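Long-range contacts in putative nucleic acid-binding lipoprotein (Klebsiella pneumoniae subsp. pneumoniae MGH 78578, PDB 3F1Z), which is of unknown function, but is a putative lipoprotein whose OB-fold suggests that it may bind nucleic acid: residues Q15-S23 with T125-K133; K50-I61 with S104-V115. One frame throughout, in Å; residues are numbered along the deposited sequence.

Interaction 1: residues Q15-S23 with T125-K133; sequences QPGDDAVAS and TLQNPKVVK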
ATOM      1  N   GLN A  15      -7.598 -12.371   4.848  1.00 73.39           N
ATOM      2  CA  GLN A  15      -7.089 -11.802   3.567  1.00 73.73           C
ATOM      3  C   GLN A  15      -8.024 -12.149   2.392  1.00 73.87           C
ATOM      4  O   GLN A  15      -8.526 -13.285   2.313  1.00 74.74           O
ATOM      5  CB  GLN A  15      -5.668 -12.295   3.254  1.00 73.54           C
ATOM      6  CG  GLN A  15      -5.062 -11.580   2.032  1.00 73.71           C
ATOM      7  CD  GLN A  15      -3.563 -11.789   1.878  1.00 73.88           C
ATOM      8  OE1 GLN A  15      -3.106 -12.920   1.679  1.00 74.77           O
ATOM      9  NE2 GLN A  15      -2.795 -10.696   1.932  1.00 71.81           N
ATOM     10  N   PRO A  16      -8.259 -11.185   1.470  1.00 73.30           N
ATOM     11  CA  PRO A  16      -9.143 -11.506   0.346  1.00 72.87           C
ATOM     12  C   PRO A  16      -8.457 -12.384  -0.718  1.00 72.67           C
ATOM     13  O   PRO A  16      -7.285 -12.129  -1.072  1.00 72.96           O
ATOM     14  CB  PRO A  16      -9.505 -10.118  -0.228  1.00 72.82           C
ATOM     15  CG  PRO A  16      -8.935  -9.121   0.727  1.00 72.61           C
ATOM     16  CD  PRO A  16      -7.785  -9.796   1.373  1.00 72.72           C
ATOM     17  N   GLY A  17      -9.192 -13.399  -1.197  1.00 71.70           N
ATOM     18  CA  GLY A  17      -8.724 -14.327  -2.235  1.00 70.96           C
ATOM     19  C   GLY A  17      -8.892 -13.757  -3.639  1.00 69.82           C
ATOM     20  O   GLY A  17      -9.485 -12.702  -3.821  1.00 68.94           O
ATOM     21  N   ASP A  18      -8.401 -14.483  -4.637  1.00 69.47           N
ATOM     22  CA  ASP A  18      -8.396 -14.009  -6.035  1.00 68.71           C
ATOM     23  C   ASP A  18      -9.697 -13.432  -6.612  1.00 67.11           C
ATOM     24  O   ASP A  18      -9.685 -12.345  -7.182  1.00 67.56           O
ATOM     25  CB  ASP A  18      -7.839 -15.097  -6.969  1.00 69.55           C
ATOM     26  CG  ASP A  18      -6.319 -15.235  -6.871  1.00 70.33           C
ATOM     27  OD1 ASP A  18      -5.707 -14.733  -5.892  1.00 70.81           O
ATOM     28  OD2 ASP A  18      -5.731 -15.848  -7.786  1.00 71.19           O
ATOM     29  N   ASP A  19     -10.811 -14.136  -6.489  1.00 65.16           N
ATOM     30  CA  ASP A  19     -12.057 -13.609  -7.057  1.00 63.14           C
ATOM     31  C   ASP A  19     -12.574 -12.371  -6.294  1.00 61.32           C
ATOM     32  O   ASP A  19     -13.178 -11.495  -6.905  1.00 61.62           O
ATOM     33  CB  ASP A  19     -13.134 -14.713  -7.263  1.00 64.87           C
ATOM     34  CG  ASP A  19     -13.399 -15.544  -6.006  1.00 65.74           C
ATOM     35  OD1 ASP A  19     -12.704 -15.320  -4.971  1.00 66.35           O
ATOM     36  OD2 ASP A  19     -14.295 -16.427  -6.075  1.00 65.66           O
ATOM     37  N   ALA A  20     -12.331 -12.289  -4.986  1.00 58.49           N
ATOM     38  CA  ALA A  20     -12.700 -11.094  -4.214  1.00 57.21           C
ATOM     39  C   ALA A  20     -11.861  -9.897  -4.689  1.00 54.19           C
ATOM     40  O   ALA A  20     -12.340  -8.773  -4.750  1.00 53.51           O
ATOM     41  CB  ALA A  20     -12.493 -11.320  -2.714  1.00 56.16           C
ATOM     42  N   VAL A  21     -10.605 -10.168  -5.021  1.00 51.76           N
ATOM     43  CA  VAL A  21      -9.667  -9.161  -5.502  1.00 50.29           C
ATOM     44  C   VAL A  21     -10.063  -8.633  -6.885  1.00 49.30           C
ATOM     45  O   VAL A  21     -10.085  -7.415  -7.104  1.00 47.96           O
ATOM     46  CB  VAL A  21      -8.235  -9.724  -5.543  1.00 49.57           C
ATOM     47  CG1 VAL A  21      -7.378  -8.972  -6.553  1.00 48.92           C
ATOM     48  CG2 VAL A  21      -7.626  -9.751  -4.125  1.00 49.06           C
ATOM     49  N   ALA A  22     -10.384  -9.538  -7.808  1.00 47.92           N
ATOM     50  CA  ALA A  22     -10.817  -9.120  -9.146  1.00 47.36           C
ATOM     51  C   ALA A  22     -12.097  -8.287  -9.053  1.00 46.85           C
ATOM     52  O   ALA A  22     -12.349  -7.422  -9.883  1.00 47.98           O
ATOM     53  CB  ALA A  22     -11.040 -10.313 -10.042  1.00 46.86           C
ATOM     54  N   SER A  23     -12.902  -8.549  -8.033  1.00 45.29           N
ATOM     55  CA  SER A  23     -14.146  -7.815  -7.817  1.00 44.21           C
ATOM     56  C   SER A  23     -14.021  -6.379  -7.247  1.00 43.05           C
ATOM     57  O   SER A  23     -14.984  -5.627  -7.298  1.00 43.75           O
ATOM     58  CB  SER A  23     -15.090  -8.674  -6.946  1.00 45.42           C
ATOM     59  OG  SER A  23     -15.493  -7.946  -5.787  1.00 47.24           O
ATOM     60  N   THR A 125       0.295   3.540   5.892  1.00 30.76           N
ATOM     61  CA  THR A 125       1.173   2.496   5.398  1.00 29.55           C
ATOM     62  C   THR A 125       0.259   1.273   5.378  1.00 29.04           C
ATOM     63  O   THR A 125      -0.220   0.824   6.428  1.00 28.24           O
ATOM     64  CB  THR A 125       2.396   2.271   6.301  1.00 29.29           C
ATOM     65  OG1 THR A 125       3.182   3.468   6.313  1.00 28.15           O
ATOM     66  CG2 THR A 125       3.242   1.135   5.735  1.00 29.36           C
ATOM     67  N   LEU A 126      -0.045   0.795   4.182  1.00 28.71           N
ATOM     68  CA  LEU A 126      -0.925  -0.343   4.008  1.00 29.94           C
ATOM     69  C   LEU A 126      -0.220  -1.623   4.506  1.00 30.71           C
ATOM     70  O   LEU A 126       0.980  -1.812   4.266  1.00 31.69           O
ATOM     71  CB  LEU A 126      -1.402  -0.456   2.557  1.00 28.99           C
ATOM     72  CG  LEU A 126      -2.348   0.678   2.143  1.00 28.28           C
ATOM     73  CD1 LEU A 126      -2.841   0.507   0.709  1.00 26.63           C
ATOM     74  CD2 LEU A 126      -3.524   0.736   3.084  1.00 26.74           C
ATOM     75  N   GLN A 127      -0.981  -2.437   5.230  1.00 29.87           N
ATOM     76  CA  GLN A 127      -0.511  -3.639   5.896  1.00 30.69           C
ATOM     77  C   GLN A 127      -1.030  -4.898   5.209  1.00 30.21           C
ATOM     78  O   GLN A 127      -1.998  -4.825   4.464  1.00 27.23           O
ATOM     79  CB  GLN A 127      -1.039  -3.616   7.345  1.00 30.53           C
ATOM     80  CG  GLN A 127      -0.653  -2.350   8.092  1.00 30.76           C
ATOM     81  CD  GLN A 127       0.849  -2.212   8.275  1.00 31.76           C
ATOM     82  OE1 GLN A 127       1.527  -3.198   8.542  1.00 33.05           O
ATOM     83  NE2 GLN A 127       1.378  -0.993   8.135  1.00 31.03           N
ATOM     84  N   ASN A 128      -0.408  -6.047   5.521  1.00 31.23           N
ATOM     85  CA  ASN A 128      -0.775  -7.388   4.956  1.00 32.94           C
ATOM     86  C   ASN A 128      -1.010  -7.388   3.455  1.00 31.89           C
ATOM     87  O   ASN A 128      -1.968  -7.919   2.978  1.00 31.67           O
ATOM     88  CB  ASN A 128      -1.978  -7.951   5.666  1.00 35.56           C
ATOM     89  CG  ASN A 128      -1.732  -8.106   7.144  1.00 40.81           C
ATOM     90  OD1 ASN A 128      -0.732  -8.727   7.567  1.00 45.27           O
ATOM     91  ND2 ASN A 128      -2.638  -7.540   7.967  1.00 44.39           N
ATOM     92  N   PRO A 129      -0.107  -6.775   2.708  1.00 31.19           N
ATOM     93  CA  PRO A 129      -0.402  -6.595   1.322  1.00 31.46           C
ATOM     94  C   PRO A 129      -0.265  -7.788   0.467  1.00 31.98           C
ATOM     95  O   PRO A 129       0.417  -8.741   0.838  1.00 32.98           O
ATOM     96  CB  PRO A 129       0.618  -5.537   0.871  1.00 30.93           C
ATOM     97  CG  PRO A 129       1.402  -5.197   2.039  1.00 31.77           C
ATOM     98  CD  PRO A 129       1.174  -6.181   3.091  1.00 31.30           C
ATOM     99  N   LYS A 130      -0.837  -7.683  -0.726  1.00 32.89           N
ATOM    100  CA  LYS A 130      -0.795  -8.768  -1.713  1.00 35.43           C
ATOM    101  C   LYS A 130      -0.625  -8.146  -3.102  1.00 33.81           C
ATOM    102  O   LYS A 130      -1.425  -7.288  -3.511  1.00 31.03           O
ATOM    103  CB  LYS A 130      -2.086  -9.586  -1.633  1.00 36.69           C
ATOM    104  CG  LYS A 130      -2.124 -10.836  -2.482  1.00 39.77           C
ATOM    105  CD  LYS A 130      -3.607 -11.403  -2.595  1.00 40.13           C
ATOM    106  CE  LYS A 130      -3.761 -12.761  -3.325  1.00 41.17           C
ATOM    107  NZ  LYS A 130      -5.267 -13.217  -3.249  1.00 42.34           N
ATOM    108  N   VAL A 131       0.442  -8.520  -3.802  1.00 32.67           N
ATOM    109  CA  VAL A 131       0.642  -7.986  -5.131  1.00 32.99           C
ATOM    110  C   VAL A 131      -0.296  -8.704  -6.096  1.00 34.49           C
ATOM    111  O   VAL A 131      -0.289  -9.917  -6.169  1.00 35.07           O
ATOM    112  CB  VAL A 131       2.098  -8.102  -5.606  1.00 32.14           C
ATOM    113  CG1 VAL A 131       2.202  -7.707  -7.128  1.00 29.03           C
ATOM    114  CG2 VAL A 131       3.023  -7.232  -4.727  1.00 28.07           C
ATOM    115  N   VAL A 132      -1.117  -7.942  -6.808  1.00 36.97           N
ATOM    116  CA  VAL A 132      -2.113  -8.488  -7.724  1.00 39.27           C
ATOM    117  C   VAL A 132      -1.489  -8.672  -9.084  1.00 41.22           C
ATOM    118  O   VAL A 132      -1.496  -9.776  -9.621  1.00 42.68           O
ATOM    119  CB  VAL A 132      -3.311  -7.539  -7.855  1.00 40.12           C
ATOM    120  CG1 VAL A 132      -4.302  -8.078  -8.882  1.00 39.32           C
ATOM    121  CG2 VAL A 132      -3.958  -7.319  -6.481  1.00 40.02           C
ATOM    122  N   LYS A 133      -0.957  -7.586  -9.637  1.00 43.49           N
ATOM    123  CA  LYS A 133      -0.214  -7.601 -10.916  1.00 47.48           C
ATOM    124  C   LYS A 133       0.736  -6.385 -11.034  1.00 48.37           C
ATOM    125  O   LYS A 133       0.906  -5.601 -10.080  1.00 46.78           O
ATOM    126  CB  LYS A 133      -1.166  -7.636 -12.129  1.00 48.48           C
ATOM    127  CG  LYS A 133      -1.990  -6.375 -12.282  1.00 48.56           C
ATOM    128  CD  LYS A 133      -3.147  -6.562 -13.259  1.00 49.28           C
ATOM    129  CE  LYS A 133      -4.004  -5.281 -13.280  1.00 49.38           C
ATOM    130  NZ  LYS A 133      -5.411  -5.628 -13.489  1.00 50.26           N
ATOM    131  OXT LYS A 133       1.351  -6.183 -12.111  1.00 49.82           O
TER
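All four torsions of K130 lie near 180° (chi1 -173°), which sends the side chain straight out from its strand and brings NZ to the start of helix 18-22. Two oxygens hold the ammonium there. NZ hydrogen-bonds the carbonyl O of P16 at 3.2 Å, in the carbonyl plane and on a lone pair, and forms a salt bridge with OD1 of D18 at 3.1 Å. The D18 side chain meets the lysine at about a right angle, its carboxylate oxygen approached almost end-on. G17, the N-cap residue, lies between P16 and D18 in the chain, so the lysine grips the turn that leads into the helix.

Nearer the strand corner at N128, Q15, also extended, lays its amide across the root of K130: NE2 is 3.8 Å from K130 CB and makes a weak, bent hydrogen bond of 3.1 Å to the N128 carbonyl O. One turn into the helix, V21 CG1 packs on V132 CG2 at 3.8 Å, the two side chains lying alongside and pointing opposite ways. V132 belongs to a classic beta bulge, paired with K133 opposite T110. The contact fastens the N-terminal helical turn to the last strand of an OB-fold beta-barrel.

Interaction 2: residues K50-I61 with S104-V115; sequences KWVKVRGVIVDI and SNGSVATIVGQV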
ATOM      1  N   LYS A  50     -10.380  -1.895   6.371  1.00 31.53           N
ATOM      2  CA  LYS A  50     -10.791  -2.172   5.011  1.00 32.93           C
ATOM      3  C   LYS A  50      -9.613  -2.437   4.090  1.00 32.37           C
ATOM      4  O   LYS A  50      -8.475  -2.027   4.344  1.00 32.15           O
ATOM      5  CB  LYS A  50     -11.603  -1.007   4.470  1.00 34.48           C
ATOM      6  CG  LYS A  50     -12.798  -0.684   5.350  1.00 35.77           C
ATOM      7  CD  LYS A  50     -13.841   0.170   4.620  1.00 36.69           C
ATOM      8  CE  LYS A  50     -15.004   0.588   5.537  1.00 37.24           C
ATOM      9  NZ  LYS A  50     -15.368  -0.525   6.451  1.00 38.91           N
ATOM     10  N   TRP A  51      -9.898  -3.117   2.996  1.00 31.77           N
ATOM     11  CA  TRP A  51      -8.877  -3.458   2.037  1.00 30.68           C
ATOM     12  C   TRP A  51      -9.050  -2.582   0.835  1.00 30.01           C
ATOM     13  O   TRP A  51     -10.155  -2.358   0.412  1.00 30.76           O
ATOM     14  CB  TRP A  51      -9.033  -4.920   1.634  1.00 30.48           C
ATOM     15  CG  TRP A  51      -8.781  -5.888   2.762  1.00 30.44           C
ATOM     16  CD1 TRP A  51      -9.704  -6.332   3.677  1.00 30.58           C
ATOM     17  CD2 TRP A  51      -7.547  -6.536   3.085  1.00 28.72           C
ATOM     18  NE1 TRP A  51      -9.111  -7.226   4.544  1.00 30.49           N
ATOM     19  CE2 TRP A  51      -7.788  -7.363   4.207  1.00 29.73           C
ATOM     20  CE3 TRP A  51      -6.264  -6.488   2.548  1.00 29.80           C
ATOM     21  CZ2 TRP A  51      -6.786  -8.136   4.804  1.00 29.76           C
ATOM     22  CZ3 TRP A  51      -5.254  -7.251   3.140  1.00 30.35           C
ATOM     23  CH2 TRP A  51      -5.526  -8.077   4.251  1.00 30.40           C
ATOM     24  N   VAL A  52      -7.954  -2.085   0.283  1.00 29.49           N
ATOM     25  CA  VAL A  52      -8.011  -1.292  -0.907  1.00 28.54           C
ATOM     26  C   VAL A  52      -7.025  -1.847  -1.927  1.00 28.63           C
ATOM     27  O   VAL A  52      -6.014  -2.417  -1.550  1.00 29.07           O
ATOM     28  CB  VAL A  52      -7.767   0.197  -0.606  1.00 28.63           C
ATOM     29  CG1 VAL A  52      -8.936   0.756   0.286  1.00 27.45           C
ATOM     30  CG2 VAL A  52      -6.415   0.412  -0.003  1.00 27.66           C
ATOM     31  N   LYS A  53      -7.350  -1.684  -3.208  1.00 28.71           N
ATOM     32  CA  LYS A  53      -6.526  -2.135  -4.334  1.00 30.28           C
ATOM     33  C   LYS A  53      -6.041  -0.870  -5.049  1.00 30.18           C
ATOM     34  O   LYS A  53      -6.840  -0.125  -5.656  1.00 31.40           O
ATOM     35  CB  LYS A  53      -7.359  -3.056  -5.245  1.00 30.78           C
ATOM     36  CG  LYS A  53      -6.547  -3.682  -6.345  1.00 31.61           C
ATOM     37  CD  LYS A  53      -7.227  -4.862  -7.028  1.00 31.69           C
ATOM     38  CE  LYS A  53      -8.227  -4.467  -8.047  1.00 33.08           C
ATOM     39  NZ  LYS A  53      -8.670  -5.661  -8.849  1.00 32.48           N
ATOM     40  N   VAL A  54      -4.750  -0.581  -4.933  1.00 30.75           N
ATOM     41  CA  VAL A  54      -4.178   0.695  -5.438  1.00 29.22           C
ATOM     42  C   VAL A  54      -3.152   0.416  -6.522  1.00 30.37           C
ATOM     43  O   VAL A  54      -2.295  -0.455  -6.371  1.00 31.61           O
ATOM     44  CB  VAL A  54      -3.523   1.503  -4.297  1.00 28.63           C
ATOM     45  CG1 VAL A  54      -2.998   2.900  -4.792  1.00 28.47           C
ATOM     46  CG2 VAL A  54      -4.487   1.684  -3.141  1.00 26.68           C
ATOM     47  N   ARG A  55      -3.249   1.165  -7.618  1.00 31.37           N
ATOM     48  CA  ARG A  55      -2.363   1.026  -8.772  1.00 32.03           C
ATOM     49  C   ARG A  55      -1.445   2.233  -8.812  1.00 31.65           C
ATOM     50  O   ARG A  55      -1.878   3.343  -8.512  1.00 32.83           O
ATOM     51  CB  ARG A  55      -3.211   0.946 -10.020  1.00 32.25           C
ATOM     52  CG  ARG A  55      -2.480   0.866 -11.340  1.00 33.23           C
ATOM     53  CD  ARG A  55      -3.519   0.546 -12.396  1.00 33.89           C
ATOM     54  NE  ARG A  55      -2.962   0.395 -13.720  1.00 34.39           N
ATOM     55  CZ  ARG A  55      -2.736   1.418 -14.501  1.00 34.66           C
ATOM     56  NH1 ARG A  55      -3.024   2.599 -14.047  1.00 36.49           N
ATOM     57  NH2 ARG A  55      -2.225   1.276 -15.697  1.00 33.75           N
ATOM     58  N   GLY A  56      -0.185   2.027  -9.183  1.00 31.72           N
ATOM     59  CA  GLY A  56       0.820   3.111  -9.154  1.00 30.85           C
ATOM     60  C   GLY A  56       2.192   2.656  -9.622  1.00 30.04           C
ATOM     61  O   GLY A  56       2.362   1.538 -10.052  1.00 29.36           O
ATOM     62  N   VAL A  57       3.164   3.551  -9.562  1.00 29.68           N
ATOM     63  CA  VAL A  57       4.506   3.237  -9.975  1.00 29.57           C
ATOM     64  C   VAL A  57       5.344   3.079  -8.727  1.00 29.95           C
ATOM     65  O   VAL A  57       5.378   3.962  -7.873  1.00 30.60           O
ATOM     66  CB  VAL A  57       5.141   4.328 -10.888  1.00 29.35           C
ATOM     67  CG1 VAL A  57       6.564   3.952 -11.203  1.00 28.90           C
ATOM     68  CG2 VAL A  57       4.378   4.482 -12.183  1.00 27.87           C
ATOM     69  N   ILE A  58       6.029   1.942  -8.646  1.00 29.30           N
ATOM     70  CA  ILE A  58       6.874   1.636  -7.538  1.00 28.18           C
ATOM     71  C   ILE A  58       8.127   2.485  -7.701  1.00 29.79           C
ATOM     72  O   ILE A  58       8.745   2.473  -8.762  1.00 29.59           O
ATOM     73  CB  ILE A  58       7.229   0.148  -7.505  1.00 27.29           C
ATOM     74  CG1 ILE A  58       5.950  -0.686  -7.350  1.00 27.43           C
ATOM     75  CG2 ILE A  58       8.213  -0.156  -6.347  1.00 26.75           C
ATOM     76  CD1 ILE A  58       5.067  -0.299  -6.134  1.00 26.58           C
ATOM     77  N   VAL A  59       8.473   3.230  -6.652  1.00 29.62           N
ATOM     78  CA  VAL A  59       9.652   4.078  -6.652  1.00 30.14           C
ATOM     79  C   VAL A  59      10.689   3.678  -5.595  1.00 30.92           C
ATOM     80  O   VAL A  59      11.797   4.224  -5.575  1.00 30.42           O
ATOM     81  CB  VAL A  59       9.292   5.572  -6.459  1.00 29.51           C
ATOM     82  CG1 VAL A  59       8.540   6.068  -7.686  1.00 29.19           C
ATOM     83  CG2 VAL A  59       8.495   5.763  -5.215  1.00 29.00           C
ATOM     84  N   ASP A  60      10.342   2.764  -4.699  1.00 31.28           N
ATOM     85  CA  ASP A  60      11.331   2.281  -3.765  1.00 31.19           C
ATOM     86  C   ASP A  60      10.865   0.966  -3.183  1.00 31.28           C
ATOM     87  O   ASP A  60       9.694   0.797  -2.874  1.00 30.02           O
ATOM     88  CB  ASP A  60      11.600   3.286  -2.659  1.00 32.61           C
ATOM     89  CG  ASP A  60      12.776   2.876  -1.773  1.00 35.81           C
ATOM     90  OD1 ASP A  60      13.930   2.948  -2.270  1.00 36.96           O
ATOM     91  OD2 ASP A  60      12.544   2.490  -0.576  1.00 36.42           O
ATOM     92  N   ILE A  61      11.819   0.048  -3.037  1.00 31.37           N
ATOM     93  CA  ILE A  61      11.631  -1.265  -2.452  1.00 29.98           C
ATOM     94  C   ILE A  61      12.834  -1.419  -1.523  1.00 30.63           C
ATOM     95  O   ILE A  61      13.967  -1.193  -1.951  1.00 30.31           O
ATOM     96  CB  ILE A  61      11.713  -2.367  -3.495  1.00 29.76           C
ATOM     97  CG1 ILE A  61      10.603  -2.207  -4.552  1.00 28.88           C
ATOM     98  CG2 ILE A  61      11.668  -3.708  -2.793  1.00 27.71           C
ATOM     99  CD1 ILE A  61      10.869  -2.918  -5.849  1.00 28.69           C
ATOM    100  N   SER A 104       9.395  -4.209  -9.261  1.00 30.86           N
ATOM    101  CA  SER A 104      10.536  -3.511  -9.852  1.00 30.58           C
ATOM    102  C   SER A 104      10.378  -1.969  -9.761  1.00 29.79           C
ATOM    103  O   SER A 104       9.332  -1.427 -10.054  1.00 28.91           O
ATOM    104  CB  SER A 104      10.693  -3.979 -11.280  1.00 32.16           C
ATOM    105  OG  SER A 104      11.820  -3.358 -11.835  1.00 36.26           O
ATOM    106  N   ASN A 105      11.414  -1.268  -9.297  1.00 30.51           N
ATOM    107  CA  ASN A 105      11.381   0.187  -9.223  1.00 30.03           C
ATOM    108  C   ASN A 105      11.197   0.744 -10.625  1.00 30.37           C
ATOM    109  O   ASN A 105      11.895   0.343 -11.546  1.00 30.72           O
ATOM    110  CB  ASN A 105      12.665   0.755  -8.614  1.00 29.65           C
ATOM    111  CG  ASN A 105      12.759   0.556  -7.098  1.00 30.18           C
ATOM    112  OD1 ASN A 105      11.765   0.719  -6.348  1.00 31.12           O
ATOM    113  ND2 ASN A 105      13.966   0.221  -6.632  1.00 27.41           N
ATOM    114  N   GLY A 106      10.261   1.668 -10.797  1.00 29.81           N
ATOM    115  CA  GLY A 106       9.998   2.210 -12.118  1.00 29.66           C
ATOM    116  C   GLY A 106       8.877   1.478 -12.858  1.00 30.55           C
ATOM    117  O   GLY A 106       8.464   1.929 -13.923  1.00 30.77           O
ATOM    118  N   SER A 107       8.382   0.357 -12.303  1.00 30.89           N
ATOM    119  CA  SER A 107       7.306  -0.426 -12.926  1.00 30.38           C
ATOM    120  C   SER A 107       5.978  -0.185 -12.242  1.00 30.57           C
ATOM    121  O   SER A 107       5.904  -0.023 -11.011  1.00 30.28           O
ATOM    122  CB  SER A 107       7.600  -1.917 -12.864  1.00 29.94           C
ATOM    123  OG  SER A 107       8.654  -2.264 -13.745  1.00 31.49           O
ATOM    124  N   VAL A 108       4.930  -0.146 -13.051  1.00 29.37           N
ATOM    125  CA  VAL A 108       3.589   0.034 -12.540  1.00 28.92           C
ATOM    126  C   VAL A 108       3.207  -1.256 -11.836  1.00 28.92           C
ATOM    127  O   VAL A 108       3.570  -2.327 -12.282  1.00 31.88           O
ATOM    128  CB  VAL A 108       2.587   0.357 -13.697  1.00 28.49           C
ATOM    129  CG1 VAL A 108       1.166   0.358 -13.216  1.00 28.29           C
ATOM    130  CG2 VAL A 108       2.918   1.688 -14.333  1.00 26.92           C
ATOM    131  N   ALA A 109       2.535  -1.170 -10.703  1.00 27.68           N
ATOM    132  CA  ALA A 109       2.045  -2.366 -10.019  1.00 27.27           C
ATOM    133  C   ALA A 109       0.705  -2.048  -9.382  1.00 27.45           C
ATOM    134  O   ALA A 109       0.360  -0.885  -9.232  1.00 27.68           O
ATOM    135  CB  ALA A 109       3.009  -2.842  -8.958  1.00 26.15           C
ATOM    136  N   THR A 110      -0.011  -3.098  -8.992  1.00 28.42           N
ATOM    137  CA  THR A 110      -1.272  -3.004  -8.310  1.00 29.06           C
ATOM    138  C   THR A 110      -1.141  -3.889  -7.118  1.00 29.23           C
ATOM    139  O   THR A 110      -0.810  -5.067  -7.241  1.00 29.14           O
ATOM    140  CB  THR A 110      -2.435  -3.493  -9.176  1.00 30.25           C
ATOM    141  OG1 THR A 110      -2.429  -2.764 -10.398  1.00 30.39           O
ATOM    142  CG2 THR A 110      -3.804  -3.264  -8.470  1.00 29.26           C
ATOM    143  N   ILE A 111      -1.438  -3.320  -5.955  1.00 28.99           N
ATOM    144  CA  ILE A 111      -1.298  -4.005  -4.689  1.00 28.27           C
ATOM    145  C   ILE A 111      -2.533  -3.794  -3.820  1.00 28.29           C
ATOM    146  O   ILE A 111      -3.070  -2.686  -3.729  1.00 28.33           O
ATOM    147  CB  ILE A 111      -0.063  -3.454  -3.959  1.00 29.34           C
ATOM    148  CG1 ILE A 111       1.166  -3.542  -4.879  1.00 29.23           C
ATOM    149  CG2 ILE A 111       0.181  -4.186  -2.615  1.00 29.53           C
ATOM    150  CD1 ILE A 111       2.475  -3.072  -4.266  1.00 27.71           C
ATOM    151  N   VAL A 112      -3.017  -4.880  -3.231  1.00 29.26           N
ATOM    152  CA  VAL A 112      -4.128  -4.857  -2.297  1.00 28.28           C
ATOM    153  C   VAL A 112      -3.503  -4.776  -0.919  1.00 28.82           C
ATOM    154  O   VAL A 112      -2.540  -5.481  -0.649  1.00 30.22           O
ATOM    155  CB  VAL A 112      -4.959  -6.120  -2.356  1.00 27.69           C
ATOM    156  CG1 VAL A 112      -6.136  -6.079  -1.270  1.00 29.39           C
ATOM    157  CG2 VAL A 112      -5.541  -6.209  -3.656  1.00 29.52           C
ATOM    158  N   GLY A 113      -4.045  -3.938  -0.047  1.00 28.45           N
ATOM    159  CA  GLY A 113      -3.514  -3.803   1.289  1.00 28.61           C
ATOM    160  C   GLY A 113      -4.613  -3.393   2.216  1.00 29.02           C
ATOM    161  O   GLY A 113      -5.678  -2.942   1.739  1.00 29.46           O
ATOM    162  N   GLN A 114      -4.349  -3.500   3.528  1.00 28.68           N
ATOM    163  CA  GLN A 114      -5.337  -3.202   4.563  1.00 27.80           C
ATOM    164  C   GLN A 114      -4.996  -1.958   5.345  1.00 28.56           C
ATOM    165  O   GLN A 114      -3.842  -1.743   5.703  1.00 28.27           O
ATOM    166  CB  GLN A 114      -5.464  -4.372   5.508  1.00 27.50           C
ATOM    167  CG  GLN A 114      -6.635  -4.239   6.463  1.00 28.32           C
ATOM    168  CD  GLN A 114      -6.811  -5.444   7.370  1.00 28.19           C
ATOM    169  OE1 GLN A 114      -5.826  -6.062   7.794  1.00 29.93           O
ATOM    170  NE2 GLN A 114      -8.053  -5.768   7.688  1.00 25.38           N
ATOM    171  N   VAL A 115      -6.004  -1.123   5.614  1.00 30.20           N
ATOM    172  CA  VAL A 115      -5.795   0.098   6.394  1.00 30.20           C
ATOM    173  C   VAL A 115      -5.899  -0.200   7.868  1.00 31.66           C
ATOM    174  O   VAL A 115      -6.897  -0.739   8.361  1.00 31.24           O
ATOM    175  CB  VAL A 115      -6.815   1.202   6.060  1.00 31.23           C
ATOM    176  CG1 VAL A 115      -6.551   2.447   6.911  1.00 30.35           C
ATOM    177  CG2 VAL A 115      -6.771   1.560   4.568  1.00 30.71           C
TER
HETATM  178  O   HOH W   1      14.830   0.565  -3.811  1.00 19.82           O
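Strands 51-61 and 108-114 pair antiparallel as part of the curled beta-sheet of the OB-fold. Bridges run from W51-Q114 to V57-V108, with further backbone bonds from V115 N to K50 O and from G106 N to I58 O. V52, V54 and G56 each exchange two backbone hydrogen bonds with G113, I111 and A109 respectively. The buried side carries V54, I58, A109 and I111, where I58 CG1 touches A109 CB at 4.0 Å; V75 beside I58, and F90 and F92 beside I111, continue this core.

The tightest cross-strand side-chain contacts lie on the other, more polar face. K53 lays CG against T110 CG2 at 3.5 Å, then bends at chi3 (81°) and carries NZ to the carbonyl of V21. R55 stays extended; V108 CG1 lies over one face of the guanidinium, toward its rim, nearest NE, and NH1 forms a salt bridge with E80. At the end of this face W51 takes Q114 CB over its six-membered ring, a CH-pi contact 3.6 Å from the centroid. The Q114 amide stacks along the indole with the planes 18° apart, while G49 and H116 bind its polar ends.

The type II turn S104-S107 is largely solvent-exposed yet pinned by both backbone bonds of I58, to S107 O and from G106 N. Direct bonds give out past I58, at the V59-D60 classic bulge, which faces T76. There a water accepts from N105 ND2 and donates to D60 OD1 and, at 2.7 Å, to I61 O.

In the fold
Interaction 2 is nested inside the chain loop that interaction 1 closes: 15-23 comes first, then 50-61, 104-115 and finally 125-133. Their centres lie 10 Å apart, and strand 108-114 links them, pairing with 51-65 along one edge and with 129-131 along the other. K130 N bonds to V112 O across that second edge. The V132 side chain packs on V112 as well, while N128 and P16 pack on W51. Interaction 2 thus builds a wall of the OB-fold barrel near the centre of the chain, and interaction 1 joins the first and last modelled parts of the chain at its side.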